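Local structure of gamma-butyrobetaine hydroxylase-like N-terminal domain-containing protein (Acidithiobacillus ferrooxidans, 3LUU) at residues A[37-42]-A[79-84]; A[18-23]-A[32-37]; A[73-78]-A[87-92]; A[14-19]-A[63-68]. The protein is of unknown function but binds a zinc ion and belongs to a family related to the N-terminal domain of gamma-butyrobetaine hydroxylase. All coordinates share one frame; numbering follows the deposited sequence.

Contact 1: residues A[37-42]-A[79-84]; sequences HLRVEC and LHFSDG. With ZN (zinc ion), chain B.
Arg39 lays its aliphatic part over the ring of Phe81 and sends its charged end on to Asp83, so one side chain joins an apolar and an ionic contact. Its CD stands 3.7 Å from the centroid of the Phe81 ring, a CH-pi contact over the middle of one face. Beyond it, Arg39 NE gives a hydrogen bond of 2.8 Å to Asp83 OD2, on the syn lone pair of that oxygen. Two weak bonds, from NE to OD1 and from NH2 to OD2, complete the salt bridge, although the guanidinium and carboxylate planes are turned 52° apart. The cation itself lies too far from the ring for more than a weak attraction. On the Arg39 chain, a bend at CB-CG (chi2 59°) folds CD over the ring while leaving NE pointed at the carboxylate.

Leucines close the apolar side: Leu38 CD1 meets Leu79 CD1 at 3.9 Å, the two chains crossing at about a right angle. Cys42 SG approaches Phe81 CE2 obliquely at 4.1 Å, a sulfur-aromatic contact. In the second shell, Lys61 forms another salt bridge with Asp83 OD2, which probably steadies the carboxylate, and a type I turn from Phe81 to Gly84 carries Asp83 round to face the helix.

His37 NE2 and Glu41 OE2 each bind zinc at 2.0 Å, and Glu101 supplies the other protein ligands. The contact thus seats the zinc-bearing helix 35-40 against strand 76-81, with Phe90 of strand 89-91 and Leu95 and Leu98 of helix 92-98 packing around Leu38.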
loop_
_atom_site.group_PDB
_atom_site.type_symbol
_atom_site.label_atom_id
_atom_site.label_comp_id
_atom_site.label_asym_id
_atom_site.label_seq_id
_atom_site.Cartn_x
_atom_site.Cartn_y
_atom_site.Cartn_z
ATOM N N HIS A 37 -6.642 -4.233 -2.935
ATOM C CA HIS A 37 -5.599 -4.232 -3.964
ATOM C C HIS A 37 -4.220 -4.467 -3.359
ATOM O O HIS A 37 -3.467 -5.331 -3.822
ATOM C CB HIS A 37 -5.679 -2.918 -4.737
ATOM C CG HIS A 37 -4.838 -2.859 -5.970
ATOM N ND1 HIS A 37 -4.646 -1.688 -6.667
ATOM C CD2 HIS A 37 -4.163 -3.811 -6.646
ATOM C CE1 HIS A 37 -3.882 -1.922 -7.713
ATOM N NE2 HIS A 37 -3.568 -3.197 -7.717
ATOM N N LEU A 38 -3.923 -3.752 -2.282
ATOM C CA LEU A 38 -2.651 -3.920 -1.584
ATOM C C LEU A 38 -2.462 -5.374 -1.089
ATOM O O LEU A 38 -1.387 -5.978 -1.221
ATOM C CB LEU A 38 -2.558 -2.922 -0.413
ATOM C CG LEU A 38 -2.423 -1.438 -0.782
ATOM C CD1 LEU A 38 -2.802 -0.585 0.412
ATOM C CD2 LEU A 38 -1.010 -1.120 -1.255
ATOM N N ARG A 39 -3.523 -5.941 -0.544
ATOM C CA ARG A 39 -3.453 -7.300 -0.051
ATOM C C ARG A 39 -3.238 -8.307 -1.174
ATOM O O ARG A 39 -2.415 -9.217 -1.044
ATOM C CB ARG A 39 -4.714 -7.614 0.773
ATOM C CG ARG A 39 -4.780 -9.017 1.366
ATOM C CD ARG A 39 -3.620 -9.314 2.273
ATOM N NE ARG A 39 -3.599 -10.714 2.647
ATOM C CZ ARG A 39 -2.961 -11.680 1.986
ATOM N NH1 ARG A 39 -2.263 -11.424 0.896
ATOM N NH2 ARG A 39 -3.028 -12.928 2.422
ATOM N N VAL A 40 -3.976 -8.183 -2.271
ATOM C CA VAL A 40 -3.853 -9.203 -3.322
ATOM C C VAL A 40 -2.553 -9.046 -4.095
ATOM O O VAL A 40 -2.097 -9.997 -4.695
ATOM C CB VAL A 40 -5.088 -9.285 -4.247
ATOM C CG1 VAL A 40 -6.365 -9.522 -3.407
ATOM C CG2 VAL A 40 -5.249 -8.075 -5.044
ATOM N N GLU A 41 -1.969 -7.851 -4.083
ATOM C CA GLU A 41 -0.604 -7.591 -4.638
ATOM C C GLU A 41 0.509 -7.580 -3.592
ATOM O O GLU A 41 1.590 -7.098 -3.873
ATOM C CB GLU A 41 -0.548 -6.194 -5.256
ATOM C CG GLU A 41 -1.565 -5.920 -6.304
ATOM C CD GLU A 41 -1.066 -6.273 -7.641
ATOM O OE1 GLU A 41 -0.230 -7.199 -7.674
ATOM O OE2 GLU A 41 -1.489 -5.609 -8.625
ATOM N N CYS A 42 0.238 -8.035 -2.381
ATOM C CA CYS A 42 1.228 -8.049 -1.312
ATOM C C CYS A 42 2.487 -8.813 -1.746
ATOM O O CYS A 42 2.389 -10.017 -1.963
ATOM C CB CYS A 42 0.610 -8.701 -0.075
ATOM S SG CYS A 42 1.694 -8.774 1.351
ATOM N N LEU A 79 2.981 -3.440 5.776
ATOM C CA LEU A 79 1.536 -3.348 6.013
ATOM C C LEU A 79 1.097 -4.586 6.802
ATOM O O LEU A 79 1.492 -5.711 6.481
ATOM C CB LEU A 79 0.752 -3.217 4.713
ATOM C CG LEU A 79 1.077 -2.066 3.772
ATOM C CD1 LEU A 79 0.041 -2.007 2.679
ATOM C CD2 LEU A 79 1.209 -0.748 4.538
ATOM N N HIS A 80 0.347 -4.372 7.874
ATOM C CA HIS A 80 -0.262 -5.466 8.639
ATOM C C HIS A 80 -1.739 -5.540 8.273
ATOM O O HIS A 80 -2.460 -4.538 8.358
ATOM C CB HIS A 80 -0.108 -5.249 10.139
ATOM C CG HIS A 80 1.309 -5.194 10.587
ATOM N ND1 HIS A 80 1.897 -6.209 11.305
ATOM C CD2 HIS A 80 2.272 -4.270 10.378
ATOM C CE1 HIS A 80 3.158 -5.901 11.537
ATOM N NE2 HIS A 80 3.409 -4.729 10.991
ATOM N N PHE A 81 -2.175 -6.721 7.877
ATOM C CA PHE A 81 -3.521 -6.927 7.383
ATOM C C PHE A 81 -4.384 -7.678 8.397
ATOM O O PHE A 81 -3.880 -8.359 9.304
ATOM C CB PHE A 81 -3.487 -7.698 6.057
ATOM C CG PHE A 81 -2.845 -6.937 4.920
ATOM C CD1 PHE A 81 -3.574 -6.006 4.193
ATOM C CD2 PHE A 81 -1.540 -7.199 4.543
ATOM C CE1 PHE A 81 -2.991 -5.321 3.118
ATOM C CE2 PHE A 81 -0.947 -6.519 3.478
ATOM C CZ PHE A 81 -1.689 -5.573 2.769
ATOM N N SER A 82 -5.695 -7.535 8.230
ATOM C CA SER A 82 -6.665 -8.091 9.162
ATOM C C SER A 82 -6.841 -9.623 9.035
ATOM O O SER A 82 -7.403 -10.245 9.923
ATOM C CB SER A 82 -7.987 -7.349 9.006
ATOM O OG SER A 82 -8.560 -7.617 7.750
ATOM N N ASP A 83 -6.360 -10.227 7.946
ATOM C CA ASP A 83 -6.314 -11.692 7.834
ATOM C C ASP A 83 -5.044 -12.344 8.468
ATOM O O ASP A 83 -4.844 -13.532 8.288
ATOM C CB ASP A 83 -6.529 -12.145 6.377
ATOM C CG ASP A 83 -5.459 -11.623 5.421
ATOM O OD1 ASP A 83 -4.677 -10.726 5.785
ATOM O OD2 ASP A 83 -5.371 -12.137 4.304
ATOM N N GLY A 84 -4.231 -11.590 9.233
ATOM C CA GLY A 84 -2.990 -12.102 9.916
ATOM C C GLY A 84 -1.685 -11.876 9.128
ATOM O O GLY A 84 -0.551 -11.990 9.651
HETATM ZN ZN ZN B . -2.723 -4.158 -9.301
#

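Contact 2: residues A[18-23]-A[32-37]; sequences SRVMEV and RLTFEH. With ZN (zinc ion), chain B.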
loop_
_atom_site.group_PDB
_atom_site.type_symbol
_atom_site.label_atom_id
_atom_site.label_comp_id
_atom_site.label_asym_id
_atom_site.label_seq_id
_atom_site.Cartn_x
_atom_site.Cartn_y
_atom_site.Cartn_z
ATOM N N SER A 18 -13.377 4.030 4.265
ATOM C CA SER A 18 -13.370 3.857 2.832
ATOM C C SER A 18 -12.487 2.697 2.312
ATOM O O SER A 18 -12.592 2.300 1.162
ATOM C CB SER A 18 -13.009 5.176 2.177
ATOM O OG SER A 18 -11.726 5.588 2.578
ATOM N N ARG A 19 -11.633 2.157 3.175
ATOM C CA ARG A 19 -10.772 1.016 2.878
ATOM C C ARG A 19 -9.783 1.301 1.763
ATOM O O ARG A 19 -9.585 0.468 0.859
ATOM C CB ARG A 19 -11.573 -0.268 2.643
ATOM C CG ARG A 19 -12.573 -0.516 3.772
ATOM C CD ARG A 19 -12.651 -1.965 4.256
ATOM N NE ARG A 19 -13.351 -2.850 3.322
ATOM C CZ ARG A 19 -14.672 -2.858 3.088
ATOM N NH1 ARG A 19 -15.489 -1.999 3.697
ATOM N NH2 ARG A 19 -15.189 -3.736 2.220
ATOM N N VAL A 20 -9.114 2.443 1.917
ATOM C CA VAL A 20 -8.095 2.868 0.956
ATOM C C VAL A 20 -6.972 3.543 1.691
ATOM O O VAL A 20 -7.154 4.161 2.763
ATOM C CB VAL A 20 -8.609 3.811 -0.174
ATOM C CG1 VAL A 20 -9.816 3.213 -0.867
ATOM C CG2 VAL A 20 -8.901 5.218 0.348
HETATM N N MSE A 21 -5.775 3.367 1.133
HETATM C CA MSE A 21 -4.584 4.028 1.677
HETATM C C MSE A 21 -4.181 5.131 0.707
HETATM O O MSE A 21 -3.924 4.865 -0.481
HETATM C CB MSE A 21 -3.414 3.061 1.922
HETATM C CG MSE A 21 -2.339 3.661 2.866
HETATM SE SE MSE A 21 -0.913 2.431 3.112
HETATM C CE MSE A 21 -0.107 2.266 1.370
ATOM N N GLU A 22 -4.166 6.358 1.202
ATOM C CA GLU A 22 -3.734 7.502 0.414
ATOM C C GLU A 22 -2.277 7.779 0.706
ATOM O O GLU A 22 -1.838 7.671 1.843
ATOM C CB GLU A 22 -4.552 8.730 0.755
ATOM C CG GLU A 22 -6.025 8.564 0.456
ATOM C CD GLU A 22 -6.756 9.889 0.427
ATOM O OE1 GLU A 22 -6.393 10.773 1.216
ATOM O OE2 GLU A 22 -7.709 10.058 -0.333
ATOM N N VAL A 23 -1.530 8.106 -0.331
ATOM C CA VAL A 23 -0.127 8.509 -0.202
ATOM C C VAL A 23 0.068 9.741 -1.080
ATOM O O VAL A 23 -0.244 9.715 -2.262
ATOM C CB VAL A 23 0.864 7.424 -0.671
ATOM C CG1 VAL A 23 2.329 7.933 -0.436
ATOM C CG2 VAL A 23 0.595 6.082 0.016
ATOM N N ARG A 32 -4.449 6.584 -4.372
ATOM C CA ARG A 32 -5.493 6.044 -3.530
ATOM C C ARG A 32 -5.556 4.560 -3.883
ATOM O O ARG A 32 -6.128 4.184 -4.907
ATOM C CB ARG A 32 -6.826 6.746 -3.756
ATOM C CG ARG A 32 -6.833 8.229 -3.430
ATOM C CD ARG A 32 -8.227 8.871 -3.724
ATOM N NE ARG A 32 -9.050 8.942 -2.523
ATOM C CZ ARG A 32 -9.942 8.034 -2.116
ATOM N NH1 ARG A 32 -10.207 6.943 -2.827
ATOM N NH2 ARG A 32 -10.596 8.235 -0.972
ATOM N N LEU A 33 -4.960 3.734 -3.019
ATOM C CA LEU A 33 -4.821 2.309 -3.241
ATOM C C LEU A 33 -5.742 1.577 -2.274
ATOM O O LEU A 33 -5.625 1.778 -1.068
ATOM C CB LEU A 33 -3.371 1.893 -3.024
ATOM C CG LEU A 33 -2.394 2.435 -4.070
ATOM C CD1 LEU A 33 -0.976 2.208 -3.586
ATOM C CD2 LEU A 33 -2.689 1.744 -5.409
ATOM N N THR A 34 -6.676 0.765 -2.792
ATOM C CA THR A 34 -7.581 0.044 -1.883
ATOM C C THR A 34 -6.796 -0.967 -1.030
ATOM O O THR A 34 -5.798 -1.587 -1.466
ATOM C CB THR A 34 -8.743 -0.690 -2.601
ATOM O OG1 THR A 34 -8.213 -1.709 -3.432
ATOM C CG2 THR A 34 -9.612 0.285 -3.424
ATOM N N PHE A 35 -7.263 -1.148 0.198
ATOM C CA PHE A 35 -6.715 -2.204 1.057
ATOM C C PHE A 35 -6.726 -3.561 0.354
ATOM O O PHE A 35 -5.778 -4.349 0.474
ATOM C CB PHE A 35 -7.536 -2.273 2.350
ATOM C CG PHE A 35 -7.357 -1.071 3.270
ATOM C CD1 PHE A 35 -6.368 -0.120 3.058
ATOM C CD2 PHE A 35 -8.138 -0.931 4.403
ATOM C CE1 PHE A 35 -6.199 0.952 3.912
ATOM C CE2 PHE A 35 -7.944 0.166 5.275
ATOM C CZ PHE A 35 -6.959 1.084 5.019
ATOM N N GLU A 36 -7.818 -3.842 -0.360
ATOM C CA GLU A 36 -7.963 -5.086 -1.102
ATOM C C GLU A 36 -6.849 -5.260 -2.115
ATOM O O GLU A 36 -6.246 -6.304 -2.190
ATOM C CB GLU A 36 -9.276 -5.095 -1.851
ATOM C CG GLU A 36 -9.504 -6.362 -2.664
ATOM C CD GLU A 36 -10.719 -6.283 -3.589
ATOM O OE1 GLU A 36 -11.108 -5.167 -4.019
ATOM O OE2 GLU A 36 -11.290 -7.364 -3.872
ATOM N N HIS A 37 -6.642 -4.233 -2.935
ATOM C CA HIS A 37 -5.599 -4.232 -3.964
ATOM C C HIS A 37 -4.220 -4.467 -3.359
ATOM O O HIS A 37 -3.467 -5.331 -3.822
ATOM C CB HIS A 37 -5.679 -2.918 -4.737
ATOM C CG HIS A 37 -4.838 -2.859 -5.970
ATOM N ND1 HIS A 37 -4.646 -1.688 -6.667
ATOM C CD2 HIS A 37 -4.163 -3.811 -6.646
ATOM C CE1 HIS A 37 -3.882 -1.922 -7.713
ATOM N NE2 HIS A 37 -3.568 -3.197 -7.717
HETATM ZN ZN ZN B . -2.723 -4.158 -9.301
HETATM O O HOH W 1 -11.937 7.832 1.055
HETATM O O HOH W 2 -10.328 -2.295 0.097
#
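Met21 and Leu33 exchange the two backbone hydrogen bonds of an antiparallel pair: Met21 N to Leu33 O at 2.7 Å and Leu33 N to Met21 O at 3.0 Å, both almost straight. Past the end of this pairing, Phe35 N binds Arg19 O at 2.9 Å, and a water bridges the same oxygen to Glu36 N.

The ionic contact lies on the face bearing Val20, Glu22 and Arg32. Glu22 and Arg32 run side by side, and Arg32 NE makes a weak bond of 2.8 Å to Glu22 OE2 within a salt bridge, the two planar groups 87° apart. Arg13 pairs with Glu22 OE1.

Among the ring contacts, one face of Phe35 lies over the Arg19-Val20 peptide, with a CH-pi contact from Arg19 CA, 4.0 Å from the centroid, and its CE1 meets Met21 CB. With an alanine here, that peptide is likely to lose its cover and a gap to open beside Met21 CB.

Thr34 OG1, set between the backbone N and the carbonyl carbon (chi1 64°), accepts from His37 N, an N-cap that starts helix 35-40. Arg19 and Val20, both facing Leu15, form a G1 bulge against strand 9-15. The whole is a beta hairpin whose second strand runs straight into the helix carrying the zinc ligand His37.

Contact 3: residues A[73-78]-A[87-92]; sequences GHYAVQ and TGIFTW
Trp92 reaches back across the hairpin onto residues 74-77, where several atoms of its indole find partners. From CB, 4.1 Å from Tyr75 O, the side chain leaves with CG anti to its own carbonyl carbon (chi1 -56°), which carries the ring over the backbone at Tyr75 and Ala76. CG and CD1 lie above Tyr75 O, CD1 at 3.2 Å. NE1 hydrogen-bonds to His74 O at 2.8 Å; the oxygen is close to the indole plane, whereas the N-H arrives from above the carbonyl plane. One face of the ring lies against Ala76 N, and at the far rim CH2 meets Val77 CG1 at 3.3 Å, those two side chains crossing at about a right angle. A leucine in its place would probably leave His74 O without its indole donor and Val77 CG1 without the ring rim it packs on.

The strands are tied by Val77 and Phe90, with Phe90 N to Val77 O at 2.7 Å and Val77 N to Phe90 O at 2.9 Å. On the face bearing Ala76, Gln78 and Ile89, Ala76 CB presses on Ile89 CG2 at a tight 3.5 Å, and Ile89 CD1 touches Gln78 CB. Thr91, the N-cap of helix 92-98, hydrogen-bonds through OG1 to Tyr94 N. Trp92 N also bonds to Tyr75 O, so backbone and indole nitrogens of one residue grip consecutive carbonyls, which probably restrains the start of the helix against the bulged entry to strand 76-81.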
loop_
_atom_site.group_PDB
_atom_site.type_symbol
_atom_site.label_atom_id
_atom_site.label_comp_id
_atom_site.label_asym_id
_atom_site.label_seq_id
_atom_site.Cartn_x
_atom_site.Cartn_y
_atom_site.Cartn_z
ATOM N N GLY A 73 12.855 1.393 7.392
ATOM C CA GLY A 73 13.917 2.297 7.002
ATOM C C GLY A 73 13.302 3.514 6.351
ATOM O O GLY A 73 12.241 3.961 6.780
ATOM N N HIS A 74 13.944 4.004 5.290
ATOM C CA HIS A 74 13.413 5.104 4.498
ATOM C C HIS A 74 12.818 4.658 3.173
ATOM O O HIS A 74 12.322 5.475 2.431
ATOM C CB HIS A 74 14.539 6.108 4.216
ATOM C CG HIS A 74 14.990 6.852 5.434
ATOM N ND1 HIS A 74 14.119 7.568 6.230
ATOM C CD2 HIS A 74 16.218 6.999 5.989
ATOM C CE1 HIS A 74 14.789 8.114 7.230
ATOM N NE2 HIS A 74 16.065 7.791 7.103
ATOM N N TYR A 75 12.847 3.373 2.866
ATOM C CA TYR A 75 12.567 2.919 1.509
ATOM C C TYR A 75 11.252 2.171 1.389
ATOM O O TYR A 75 10.760 1.960 0.274
ATOM C CB TYR A 75 13.720 2.033 1.002
ATOM C CG TYR A 75 13.771 0.617 1.620
ATOM C CD1 TYR A 75 14.368 0.381 2.865
ATOM C CD2 TYR A 75 13.234 -0.489 0.940
ATOM C CE1 TYR A 75 14.414 -0.932 3.423
ATOM C CE2 TYR A 75 13.266 -1.800 1.496
ATOM C CZ TYR A 75 13.855 -2.018 2.735
ATOM O OH TYR A 75 13.885 -3.309 3.263
ATOM N N ALA A 76 10.658 1.763 2.508
ATOM C CA ALA A 76 9.462 0.941 2.422
ATOM C C ALA A 76 8.529 1.111 3.628
ATOM O O ALA A 76 8.824 1.854 4.569
ATOM C CB ALA A 76 9.879 -0.511 2.244
ATOM N N VAL A 77 7.358 0.490 3.532
ATOM C CA VAL A 77 6.454 0.315 4.661
ATOM C C VAL A 77 6.047 -1.172 4.744
ATOM O O VAL A 77 5.927 -1.872 3.730
ATOM C CB VAL A 77 5.124 1.176 4.622
ATOM C CG1 VAL A 77 5.374 2.608 5.082
ATOM C CG2 VAL A 77 4.379 1.073 3.248
ATOM N N GLN A 78 5.831 -1.621 5.968
ATOM C CA GLN A 78 5.311 -2.936 6.237
ATOM C C GLN A 78 3.823 -2.720 6.495
ATOM O O GLN A 78 3.440 -1.904 7.360
ATOM C CB GLN A 78 5.971 -3.493 7.485
ATOM C CG GLN A 78 5.537 -4.900 7.861
ATOM C CD GLN A 78 6.053 -5.336 9.236
ATOM O OE1 GLN A 78 6.058 -4.556 10.224
ATOM N NE2 GLN A 78 6.441 -6.590 9.321
ATOM N N THR A 87 3.846 -9.956 6.809
ATOM C CA THR A 87 4.890 -9.770 5.842
ATOM C C THR A 87 4.155 -8.894 4.825
ATOM O O THR A 87 2.943 -8.580 4.961
ATOM C CB THR A 87 5.428 -11.105 5.194
ATOM O OG1 THR A 87 5.275 -12.199 6.103
ATOM C CG2 THR A 87 6.910 -10.962 4.810
ATOM N N GLY A 88 4.897 -8.470 3.826
ATOM C CA GLY A 88 4.405 -7.499 2.908
ATOM C C GLY A 88 5.148 -6.257 3.278
ATOM O O GLY A 88 4.644 -5.447 4.061
ATOM N N ILE A 89 6.365 -6.160 2.748
ATOM C CA ILE A 89 7.144 -4.926 2.794
ATOM C C ILE A 89 6.904 -4.334 1.417
ATOM O O ILE A 89 7.139 -4.988 0.409
ATOM C CB ILE A 89 8.637 -5.164 3.032
ATOM C CG1 ILE A 89 8.869 -5.898 4.371
ATOM C CG2 ILE A 89 9.432 -3.857 2.979
ATOM C CD1 ILE A 89 8.518 -5.101 5.616
ATOM N N PHE A 90 6.364 -3.126 1.389
ATOM C CA PHE A 90 6.034 -2.453 0.144
ATOM C C PHE A 90 6.995 -1.294 -0.012
ATOM O O PHE A 90 6.962 -0.343 0.795
ATOM C CB PHE A 90 4.625 -1.889 0.184
ATOM C CG PHE A 90 3.528 -2.927 0.177
ATOM C CD1 PHE A 90 3.296 -3.714 1.295
ATOM C CD2 PHE A 90 2.677 -3.047 -0.915
ATOM C CE1 PHE A 90 2.269 -4.627 1.321
ATOM C CE2 PHE A 90 1.655 -3.989 -0.893
ATOM C CZ PHE A 90 1.464 -4.771 0.226
ATOM N N THR A 91 7.826 -1.336 -1.049
ATOM C CA THR A 91 8.698 -0.202 -1.306
ATOM C C THR A 91 7.844 0.936 -1.874
ATOM O O THR A 91 6.766 0.703 -2.439
ATOM C CB THR A 91 9.829 -0.518 -2.266
ATOM O OG1 THR A 91 9.313 -0.791 -3.578
ATOM C CG2 THR A 91 10.631 -1.716 -1.772
ATOM N N TRP A 92 8.323 2.163 -1.702
ATOM C CA TRP A 92 7.694 3.341 -2.289
ATOM C C TRP A 92 7.521 3.202 -3.809
ATOM O O TRP A 92 6.453 3.493 -4.340
ATOM C CB TRP A 92 8.497 4.598 -1.957
ATOM C CG TRP A 92 8.702 4.814 -0.487
ATOM C CD1 TRP A 92 9.886 5.078 0.139
ATOM C CD2 TRP A 92 7.705 4.785 0.539
ATOM N NE1 TRP A 92 9.687 5.219 1.488
ATOM C CE2 TRP A 92 8.362 5.042 1.767
ATOM C CE3 TRP A 92 6.318 4.598 0.547
ATOM C CZ2 TRP A 92 7.682 5.097 2.987
ATOM C CZ3 TRP A 92 5.640 4.660 1.766
ATOM C CH2 TRP A 92 6.330 4.901 2.964
#

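Contact 4: residues A[14-19]-A[63-68]; sequences PLMISR and HVSVVE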
loop_
_atom_site.group_PDB
_atom_site.type_symbol
_atom_site.label_atom_id
_atom_site.label_comp_id
_atom_site.label_asym_id
_atom_site.label_seq_id
_atom_site.Cartn_x
_atom_site.Cartn_y
_atom_site.Cartn_z
ATOM N N PRO A 14 -3.932 5.843 5.949
ATOM C CA PRO A 14 -4.782 4.674 5.777
ATOM C C PRO A 14 -6.200 4.940 6.311
ATOM O O PRO A 14 -6.379 5.229 7.504
ATOM C CB PRO A 14 -4.056 3.591 6.567
ATOM C CG PRO A 14 -3.205 4.298 7.543
ATOM C CD PRO A 14 -2.997 5.716 7.074
ATOM N N LEU A 15 -7.194 4.879 5.420
ATOM C CA LEU A 15 -8.583 5.250 5.733
ATOM C C LEU A 15 -9.419 3.994 5.949
ATOM O O LEU A 15 -9.739 3.275 5.013
ATOM C CB LEU A 15 -9.164 6.137 4.627
ATOM C CG LEU A 15 -8.437 7.466 4.293
ATOM C CD1 LEU A 15 -8.927 8.036 2.949
ATOM C CD2 LEU A 15 -8.589 8.500 5.457
HETATM N N MSE A 16 -9.769 3.727 7.202
HETATM C CA MSE A 16 -10.466 2.495 7.564
HETATM C C MSE A 16 -11.895 2.424 7.040
HETATM O O MSE A 16 -12.366 1.355 6.709
HETATM C CB MSE A 16 -10.500 2.303 9.078
HETATM C CG MSE A 16 -9.168 2.386 9.757
HETATM SE SE MSE A 16 -7.964 1.059 9.008
HETATM C CE MSE A 16 -9.206 -0.446 9.140
ATOM N N ILE A 17 -12.590 3.551 6.992
ATOM C CA ILE A 17 -13.995 3.531 6.581
ATOM C C ILE A 17 -14.100 3.267 5.071
ATOM O O ILE A 17 -14.796 2.371 4.664
ATOM C CB ILE A 17 -14.760 4.836 7.022
ATOM C CG1 ILE A 17 -14.624 5.042 8.554
ATOM C CG2 ILE A 17 -16.250 4.811 6.599
ATOM C CD1 ILE A 17 -15.013 3.849 9.377
ATOM N N SER A 18 -13.377 4.030 4.265
ATOM C CA SER A 18 -13.370 3.857 2.832
ATOM C C SER A 18 -12.487 2.697 2.312
ATOM O O SER A 18 -12.592 2.300 1.162
ATOM C CB SER A 18 -13.009 5.176 2.177
ATOM O OG SER A 18 -11.726 5.588 2.578
ATOM N N ARG A 19 -11.633 2.157 3.175
ATOM C CA ARG A 19 -10.772 1.016 2.878
ATOM C C ARG A 19 -9.783 1.301 1.763
ATOM O O ARG A 19 -9.585 0.468 0.859
ATOM C CB ARG A 19 -11.573 -0.268 2.643
ATOM C CG ARG A 19 -12.573 -0.516 3.772
ATOM C CD ARG A 19 -12.651 -1.965 4.256
ATOM N NE ARG A 19 -13.351 -2.850 3.322
ATOM C CZ ARG A 19 -14.672 -2.858 3.088
ATOM N NH1 ARG A 19 -15.489 -1.999 3.697
ATOM N NH2 ARG A 19 -15.189 -3.736 2.220
ATOM N N HIS A 63 -12.817 -7.951 1.951
ATOM C CA HIS A 63 -13.097 -7.506 3.309
ATOM C C HIS A 63 -11.856 -7.320 4.161
ATOM O O HIS A 63 -11.961 -6.937 5.333
ATOM C CB HIS A 63 -14.122 -8.426 3.966
ATOM C CG HIS A 63 -15.537 -8.135 3.529
ATOM N ND1 HIS A 63 -16.297 -9.020 2.793
ATOM C CD2 HIS A 63 -16.313 -7.037 3.710
ATOM C CE1 HIS A 63 -17.483 -8.490 2.555
ATOM N NE2 HIS A 63 -17.518 -7.285 3.096
ATOM N N VAL A 64 -10.673 -7.472 3.570
ATOM C CA VAL A 64 -9.435 -7.340 4.345
ATOM C C VAL A 64 -9.125 -5.842 4.568
ATOM O O VAL A 64 -9.460 -4.980 3.716
ATOM C CB VAL A 64 -8.306 -8.188 3.682
ATOM C CG1 VAL A 64 -7.005 -8.031 4.391
ATOM C CG2 VAL A 64 -8.760 -9.726 3.692
ATOM N N SER A 65 -8.601 -5.507 5.753
ATOM C CA SER A 65 -8.174 -4.146 6.005
ATOM C C SER A 65 -6.705 -4.083 6.413
ATOM O O SER A 65 -6.122 -5.074 6.817
ATOM C CB SER A 65 -9.067 -3.471 7.050
ATOM O OG SER A 65 -8.849 -4.039 8.320
ATOM N N VAL A 66 -6.106 -2.903 6.236
ATOM C CA VAL A 66 -4.786 -2.611 6.745
ATOM C C VAL A 66 -4.983 -2.131 8.184
ATOM O O VAL A 66 -5.639 -1.113 8.451
ATOM C CB VAL A 66 -4.056 -1.576 5.882
ATOM C CG1 VAL A 66 -2.775 -1.139 6.544
ATOM C CG2 VAL A 66 -3.794 -2.168 4.481
ATOM N N VAL A 67 -4.458 -2.905 9.112
ATOM C CA VAL A 67 -4.570 -2.594 10.531
ATOM C C VAL A 67 -3.442 -1.695 11.022
ATOM O O VAL A 67 -3.651 -0.903 11.942
ATOM C CB VAL A 67 -4.741 -3.860 11.370
ATOM C CG1 VAL A 67 -6.041 -4.536 10.951
ATOM C CG2 VAL A 67 -3.571 -4.792 11.239
ATOM N N GLU A 68 -2.268 -1.770 10.385
ATOM C CA GLU A 68 -1.165 -0.899 10.718
ATOM C C GLU A 68 -0.206 -0.746 9.568
ATOM O O GLU A 68 -0.068 -1.634 8.755
ATOM C CB GLU A 68 -0.414 -1.457 11.931
ATOM C CG GLU A 68 0.258 -0.353 12.727
ATOM C CD GLU A 68 0.781 -0.818 14.065
ATOM O OE1 GLU A 68 0.565 -1.999 14.438
ATOM O OE2 GLU A 68 1.426 0.019 14.740
HETATM O O HOH W 3 -11.122 -4.101 1.911
#
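Two successive bends, at chi2 (-58°) and chi3 (-49°), curl the selenomethionine Met16 back toward residues 63-68. In this conformer, one of two deposited, SE comes 3.2 Å from Val66 O, an approach to be read with caution, and CE lies 3.7 Å from Ser65 CB and alongside Ser65 OG. Arg19 is likewise bent at chi2 and chi3, and its guanidinium comes beside the imidazole of His63, with NH2 3.8 Å from CD2 and the two planes only 21° apart; the approach is oblique.

Between Arg19 and the backbone of Val64, a water takes a hydrogen bond from Arg19 NE at 2.9 Å and gives one to Val64 O at 2.6 Å, lying in the guanidinium plane at its edge. This bridge links the turn that connects strands 9-15 and 20-25 of one antiparallel sheet to the chain entering strand 66-72 of the other. No direct hydrogen bond crosses between the two segments.

Arg19 NH2 also bonds to Glu62 O, which anchors the guanidinium just before His63. Phe35, at the start of helix 35-40, packs on Met16, Arg19, Ser65 and Val66 from between the two sheets. Ser65 N is held by Ser82 OG beside strand 76-81.

Contacts 2 and 3 are the two hairpins, one in each three-stranded sheet; they do not touch, and lie on opposite sides of the chain's centre. Each bonds by backbone pairing and ends in a threonine-capped helix. Contacts 1 and 4 join elements distant in sequence and rely on side chains or water. Contacts 1, 2 and 3 are partly buried, contact 1 combining apolar packing with a salt bridge; contact 4 lies at the surface, bridged by a water with no direct hydrogen bond. Contacts 1 and 2 share His37 and helix 35-40, whereas contacts 1 and 3 share strand 76-81. Phe35 of contact 2 packs against Val66 of contact 4, which in turn meets Phe81 of contact 1.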